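Adherence and virulence protein A (Streptococcus pneumoniae, PDB 6PON) binds fibronectin and probably contributes to the adherence and virulence of the pneumococcus. Local coordinates at residues B[188-192]-B[193-197]; B[253-256]-B[257-260]. All coordinates share one frame; numbering follows the deposited sequence.

Interaction 1: B[188-192]-B[193-197]; sequences QELTA and KNLQS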
ATOM      1  N   GLN B 188      -3.542 -12.829  -0.502  1.00 33.30           N
ATOM      2  CA  GLN B 188      -3.559 -13.469   0.807  1.00 33.37           C
ATOM      3  C   GLN B 188      -4.106 -12.529   1.871  1.00 34.24           C
ATOM      4  O   GLN B 188      -4.047 -11.303   1.746  1.00 33.59           O
ATOM      5  CB  GLN B 188      -2.161 -13.948   1.206  1.00 29.87           C
ATOM      6  CG  GLN B 188      -1.641 -15.083   0.357  1.00 28.82           C
ATOM      7  CD  GLN B 188      -2.371 -16.381   0.633  1.00 34.59           C
ATOM      8  OE1 GLN B 188      -2.466 -16.830   1.780  1.00 35.11           O
ATOM      9  NE2 GLN B 188      -2.893 -16.990  -0.415  1.00 37.11           N
ATOM     10  N   GLU B 189      -4.661 -13.122   2.922  1.00 35.64           N
ATOM     11  CA  GLU B 189      -5.117 -12.354   4.069  1.00 36.44           C
ATOM     12  C   GLU B 189      -3.894 -11.952   4.880  1.00 37.50           C
ATOM     13  O   GLU B 189      -3.111 -12.807   5.310  1.00 33.54           O
ATOM     14  CB  GLU B 189      -6.098 -13.167   4.910  1.00 40.10           C
ATOM     15  CG  GLU B 189      -7.338 -12.395   5.339  1.00 43.58           C
ATOM     16  CD  GLU B 189      -8.436 -13.309   5.870  1.00 61.26           C
ATOM     17  OE1 GLU B 189      -8.857 -14.226   5.127  1.00 62.34           O
ATOM     18  OE2 GLU B 189      -8.870 -13.118   7.032  1.00 61.96           O
ATOM     19  N   LEU B 190      -3.707 -10.655   5.058  1.00 32.01           N
ATOM     20  CA  LEU B 190      -2.528 -10.161   5.749  1.00 26.02           C
ATOM     21  C   LEU B 190      -2.784  -9.951   7.228  1.00 25.76           C
ATOM     22  O   LEU B 190      -2.347  -8.954   7.806  1.00 24.56           O
ATOM     23  CB  LEU B 190      -2.059  -8.883   5.074  1.00 28.94           C
ATOM     24  CG  LEU B 190      -2.021  -9.098   3.550  1.00 30.69           C
ATOM     25  CD1 LEU B 190      -1.618  -7.817   2.812  1.00 19.86           C
ATOM     26  CD2 LEU B 190      -1.105 -10.288   3.161  1.00 25.57           C
ATOM     27  N   THR B 191      -3.506 -10.879   7.858  1.00 27.81           N
ATOM     28  CA  THR B 191      -3.591 -10.874   9.309  1.00 30.75           C
ATOM     29  C   THR B 191      -2.243 -11.247   9.907  1.00 26.48           C
ATOM     30  O   THR B 191      -1.392 -11.870   9.262  1.00 25.47           O
ATOM     31  CB  THR B 191      -4.646 -11.860   9.824  1.00 29.85           C
ATOM     32  OG1 THR B 191      -4.371 -13.168   9.310  1.00 30.47           O
ATOM     33  CG2 THR B 191      -6.043 -11.435   9.415  1.00 21.67           C
ATOM     34  N   ALA B 192      -2.061 -10.843  11.164  1.00 28.24           N
ATOM     35  CA  ALA B 192      -0.855 -11.187  11.909  1.00 25.59           C
ATOM     36  C   ALA B 192      -0.540 -12.672  11.791  1.00 27.66           C
ATOM     37  O   ALA B 192       0.602 -13.063  11.515  1.00 30.10           O
ATOM     38  CB  ALA B 192      -1.031 -10.793  13.376  1.00 21.07           C
ATOM     39  N   LYS B 193      -1.561 -13.513  11.947  1.00 25.75           N
ATOM     40  CA  LYS B 193      -1.338 -14.951  11.957  1.00 26.96           C
ATOM     41  C   LYS B 193      -1.045 -15.487  10.565  1.00 29.10           C
ATOM     42  O   LYS B 193      -0.188 -16.359  10.407  1.00 32.90           O
ATOM     43  CB  LYS B 193      -2.530 -15.674  12.576  1.00 34.48           C
ATOM     44  CG  LYS B 193      -2.645 -17.147  12.160  1.00 42.94           C
ATOM     45  CD  LYS B 193      -3.202 -18.000  13.297  1.00 46.16           C
ATOM     46  CE  LYS B 193      -3.635 -19.363  12.806  1.00 45.71           C
ATOM     47  NZ  LYS B 193      -5.089 -19.350  12.535  1.00 50.30           N
ATOM     48  N   ASN B 194      -1.721 -14.987   9.532  1.00 30.98           N
ATOM     49  CA  ASN B 194      -1.391 -15.511   8.209  1.00 29.33           C
ATOM     50  C   ASN B 194      -0.013 -15.047   7.752  1.00 29.21           C
ATOM     51  O   ASN B 194       0.669 -15.765   7.014  1.00 30.17           O
ATOM     52  CB  ASN B 194      -2.450 -15.136   7.177  1.00 29.19           C
ATOM     53  CG  ASN B 194      -2.432 -16.066   5.975  1.00 41.35           C
ATOM     54  OD1 ASN B 194      -2.173 -17.263   6.122  1.00 44.10           O
ATOM     55  ND2 ASN B 194      -2.679 -15.522   4.777  1.00 36.09           N
ATOM     56  N   LEU B 195       0.434 -13.877   8.206  1.00 30.15           N
ATOM     57  CA  LEU B 195       1.796 -13.457   7.899  1.00 24.93           C
ATOM     58  C   LEU B 195       2.816 -14.363   8.584  1.00 29.81           C
ATOM     59  O   LEU B 195       3.871 -14.673   8.011  1.00 27.03           O
ATOM     60  CB  LEU B 195       1.987 -12.006   8.320  1.00 25.31           C
ATOM     61  CG  LEU B 195       1.204 -10.960   7.526  1.00 27.83           C
ATOM     62  CD1 LEU B 195       1.104  -9.654   8.298  1.00 22.76           C
ATOM     63  CD2 LEU B 195       1.873 -10.732   6.187  1.00 22.14           C
ATOM     64  N   GLN B 196       2.526 -14.798   9.815  1.00 28.39           N
ATOM     65  CA  GLN B 196       3.455 -15.694  10.500  1.00 28.43           C
ATOM     66  C   GLN B 196       3.548 -17.023   9.782  1.00 25.23           C
ATOM     67  O   GLN B 196       4.622 -17.624   9.712  1.00 30.23           O
ATOM     68  CB  GLN B 196       3.027 -15.920  11.942  1.00 29.37           C
ATOM     69  CG  GLN B 196       3.273 -14.771  12.848  1.00 24.08           C
ATOM     70  CD  GLN B 196       3.060 -15.171  14.286  1.00 31.53           C
ATOM     71  OE1 GLN B 196       1.920 -15.386  14.718  1.00 31.26           O
ATOM     72  NE2 GLN B 196       4.160 -15.279  15.046  1.00 26.95           N
ATOM     73  N   SER B 197       2.429 -17.486   9.230  1.00 25.91           N
ATOM     74  CA  SER B 197       2.419 -18.720   8.464  1.00 23.28           C
ATOM     75  C   SER B 197       2.997 -18.552   7.063  1.00 26.42           C
ATOM     76  O   SER B 197       3.504 -19.520   6.493  1.00 32.48           O
ATOM     77  CB  SER B 197       1.003 -19.244   8.350  1.00 28.17           C
ATOM     78  OG  SER B 197       0.923 -20.076   7.216  1.00 31.08           O
TER

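Interaction 2: B[253-256]-B[257-260]; sequences ANLS and DLLD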
ATOM      1  N   ALA B 253      -1.557  18.934 -20.949  1.00 25.10           N
ATOM      2  CA  ALA B 253      -1.610  20.045 -20.014  1.00 28.46           C
ATOM      3  C   ALA B 253      -2.922  20.059 -19.246  1.00 31.68           C
ATOM      4  O   ALA B 253      -2.976  20.539 -18.106  1.00 31.13           O
ATOM      5  CB  ALA B 253      -1.402  21.368 -20.747  1.00 29.50           C
ATOM      6  N   ASN B 254      -3.983  19.530 -19.834  1.00 27.35           N
ATOM      7  CA  ASN B 254      -5.263  19.555 -19.145  1.00 28.20           C
ATOM      8  C   ASN B 254      -6.189  18.542 -19.792  1.00 21.50           C
ATOM      9  O   ASN B 254      -5.889  17.970 -20.840  1.00 24.31           O
ATOM     10  CB  ASN B 254      -5.866  20.950 -19.184  1.00 27.02           C
ATOM     11  CG  ASN B 254      -5.696  21.575 -20.526  1.00 33.12           C
ATOM     12  OD1 ASN B 254      -6.312  21.142 -21.505  1.00 36.68           O
ATOM     13  ND2 ASN B 254      -4.831  22.567 -20.607  1.00 37.75           N
ATOM     14  N   LEU B 255      -7.335  18.346 -19.157  1.00 20.18           N
ATOM     15  CA  LEU B 255      -8.254  17.319 -19.601  1.00 20.90           C
ATOM     16  C   LEU B 255      -8.925  17.692 -20.915  1.00 19.15           C
ATOM     17  O   LEU B 255      -9.343  16.797 -21.656  1.00 21.86           O
ATOM     18  CB  LEU B 255      -9.285  17.060 -18.501  1.00 18.35           C
ATOM     19  CG  LEU B 255      -8.633  16.746 -17.149  1.00 22.53           C
ATOM     20  CD1 LEU B 255      -9.523  17.115 -15.962  1.00 21.74           C
ATOM     21  CD2 LEU B 255      -8.230  15.290 -17.090  1.00 20.57           C
ATOM     22  N   SER B 256      -9.005  18.985 -21.228  1.00 21.68           N
ATOM     23  CA  SER B 256      -9.571  19.424 -22.496  1.00 19.27           C
ATOM     24  C   SER B 256      -8.723  18.950 -23.667  1.00 19.57           C
ATOM     25  O   SER B 256      -9.245  18.398 -24.640  1.00 22.56           O
ATOM     26  CB  SER B 256      -9.696  20.953 -22.505  1.00 30.62           C
ATOM     27  OG  SER B 256      -9.501  21.496 -23.819  1.00 35.38           O
ATOM     28  N   ASP B 257      -7.410  19.174 -23.596  1.00 20.46           N
ATOM     29  CA  ASP B 257      -6.517  18.724 -24.656  1.00 18.82           C
ATOM     30  C   ASP B 257      -6.535  17.207 -24.778  1.00 20.24           C
ATOM     31  O   ASP B 257      -6.466  16.665 -25.888  1.00 17.57           O
ATOM     32  CB  ASP B 257      -5.086  19.196 -24.382  1.00 26.61           C
ATOM     33  CG  ASP B 257      -4.919  20.707 -24.446  1.00 37.17           C
ATOM     34  OD1 ASP B 257      -5.919  21.454 -24.596  1.00 44.15           O
ATOM     35  OD2 ASP B 257      -3.756  21.146 -24.322  1.00 42.84           O
ATOM     36  N   LEU B 258      -6.580  16.507 -23.644  1.00 19.73           N
ATOM     37  CA  LEU B 258      -6.642  15.045 -23.673  1.00 19.40           C
ATOM     38  C   LEU B 258      -7.891  14.566 -24.419  1.00 19.26           C
ATOM     39  O   LEU B 258      -7.813  13.718 -25.320  1.00 15.72           O
ATOM     40  CB  LEU B 258      -6.600  14.494 -22.238  1.00 15.74           C
ATOM     41  CG  LEU B 258      -7.013  13.032 -22.032  1.00 18.48           C
ATOM     42  CD1 LEU B 258      -6.048  12.114 -22.739  1.00 21.09           C
ATOM     43  CD2 LEU B 258      -7.085  12.647 -20.546  1.00 19.84           C
ATOM     44  N   LEU B 259      -9.051  15.136 -24.086  1.00 16.79           N
ATOM     45  CA  LEU B 259     -10.306  14.680 -24.677  1.00 15.30           C
ATOM     46  C   LEU B 259     -10.476  15.159 -26.123  1.00 14.91           C
ATOM     47  O   LEU B 259     -10.931  14.390 -26.972  1.00 12.96           O
ATOM     48  CB  LEU B 259     -11.464  15.137 -23.793  1.00 14.04           C
ATOM     49  CG  LEU B 259     -11.497  14.426 -22.445  1.00 13.99           C
ATOM     50  CD1 LEU B 259     -12.663  14.902 -21.620  1.00 14.62           C
ATOM     51  CD2 LEU B 259     -11.571  12.909 -22.649  1.00 17.58           C
ATOM     52  N   ASP B 260     -10.091  16.408 -26.432  1.00 14.34           N
ATOM     53  CA  ASP B 260     -10.080  16.859 -27.830  1.00 20.67           C
ATOM     54  C   ASP B 260      -9.312  15.875 -28.700  1.00 21.88           C
ATOM     55  O   ASP B 260      -9.762  15.501 -29.790  1.00 18.58           O
ATOM     56  CB  ASP B 260      -9.451  18.257 -27.967  1.00 17.34           C
ATOM     57  CG  ASP B 260     -10.378  19.389 -27.511  1.00 21.98           C
ATOM     58  OD1 ASP B 260     -11.557  19.120 -27.179  1.00 21.03           O
ATOM     59  OD2 ASP B 260      -9.930  20.557 -27.494  1.00 23.56           O
TER

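Interaction 1: B[188-192]-B[193-197]
Asn194 folds its side chain back over the loop 188-191. Its CB lies 3.1 Å from Glu189 O and 3.5 Å from Thr191 OG1, so the first carbon already lies near both a backbone carbonyl and the capping hydroxyl. CG stays close to the same carbonyl, because chi1 of -158° sets it anti to the backbone N and carries the amide back toward the preceding loop. At the tip, ND2 donates to two oxygens: Glu189 O at 2.8 Å, met in the carbonyl plane on a lone pair, and Gln188 OE1 at a longer 3.3 Å. Both acceptors lie close to the Asn194 amide plane and subtend about 125° at ND2, as expected if each takes its own hydrogen; this pairing should fix the rotation of the amide. The Gln188 chain bends at CG to present OE1, and the two side chains meet nearly crosswise, their amide planes 41° apart.

The backbone of the same asparagine is held by an N-cap. Thr191 OG1, placed between its own backbone N and carbonyl carbon, accepts from Asn194 N at 3.2 Å and closes off the start of helix 192-198, which follows helix 178-187 after a short loop. Glu211, on helix 204-225, accepts from Ala192 N, so a second amide of this first turn is also bonded. Helical bonding then begins with Leu195 N to Thr191 O at 2.9 Å and continues with Gln196 N to Ala192 O at 3.1 Å. On the apolar side, Leu190 CD2 approaches Leu195 CD2 at 4.3 Å. Leu190 also packs on Leu214 of helix 204-225 and on Lys218 of the second subunit.

Interaction 2: B[253-256]-B[257-260]
Asp257 meets Asn254 through both its backbone and its carboxylate. Its N donates to Asn254 OD1 at 3.1 Å with a C=O...N angle of 160°, so the amide oxygen faces the peptide N-H almost head-on. A chi1 of 42° makes this possible by tucking Asn254 CG between its own N and carbonyl carbon, which turns OD1 toward the first helical turn. Asp257 OD1 also comes within 3.1 Å of Asn254 OD1. Both atoms are acceptors, so the approach is not a bond; the amide and carboxylate planes stand 72° apart, and the nearby N-H groups of the helix start could offset the crowding of negative charge.

Next, Leu258 N binds Asn254 O at 3.2 Å, so Asn254 accepts through both its side-chain and main-chain oxygens. Leu258 CD2 lies 4.5 Å from Leu255 CD2, a loose apolar contact, and both leucines also pack on Pro232. Leu259 N reaches Leu255 O at 3.0 Å, while its side chain rests on Phe239 of strand 239-240.

Asp260 N makes the shortest bond of the four, 2.8 Å to Ser256 O. Its carboxylate is directed to the second subunit, where Thr62 and Gln60 bond to OD1 and the backbone N of Gln63 to OD2; Ser256 OG remains 3.8 Å from Asp260 OD2. Unbroken i to i+4 bonding behind an asparagine whose OD1 takes the N-H three residues on is the signature of an Asn N-cap, here at the start of helix 255-263.

In the fold
Interactions 1 and 2 occur in series along the chain, with centres about 44 Å apart, too far apart to meet. Both are helix starts capped by a polar side chain, a threonine hydroxyl in 188-197 and an asparagine amide in 253-260. Interaction 1 is a surface contact joining the loop after helix 178-187 to helix 192-198, and the amide nitrogen of Asn194 adds two more bonds to that loop. Interaction 2, farther from the chain's centre but more buried, sets its leucines against the chain's own loops and strand 239-240. The second subunit comes within reach of six of its residues, whereas in interaction 1 it reaches one residue alone.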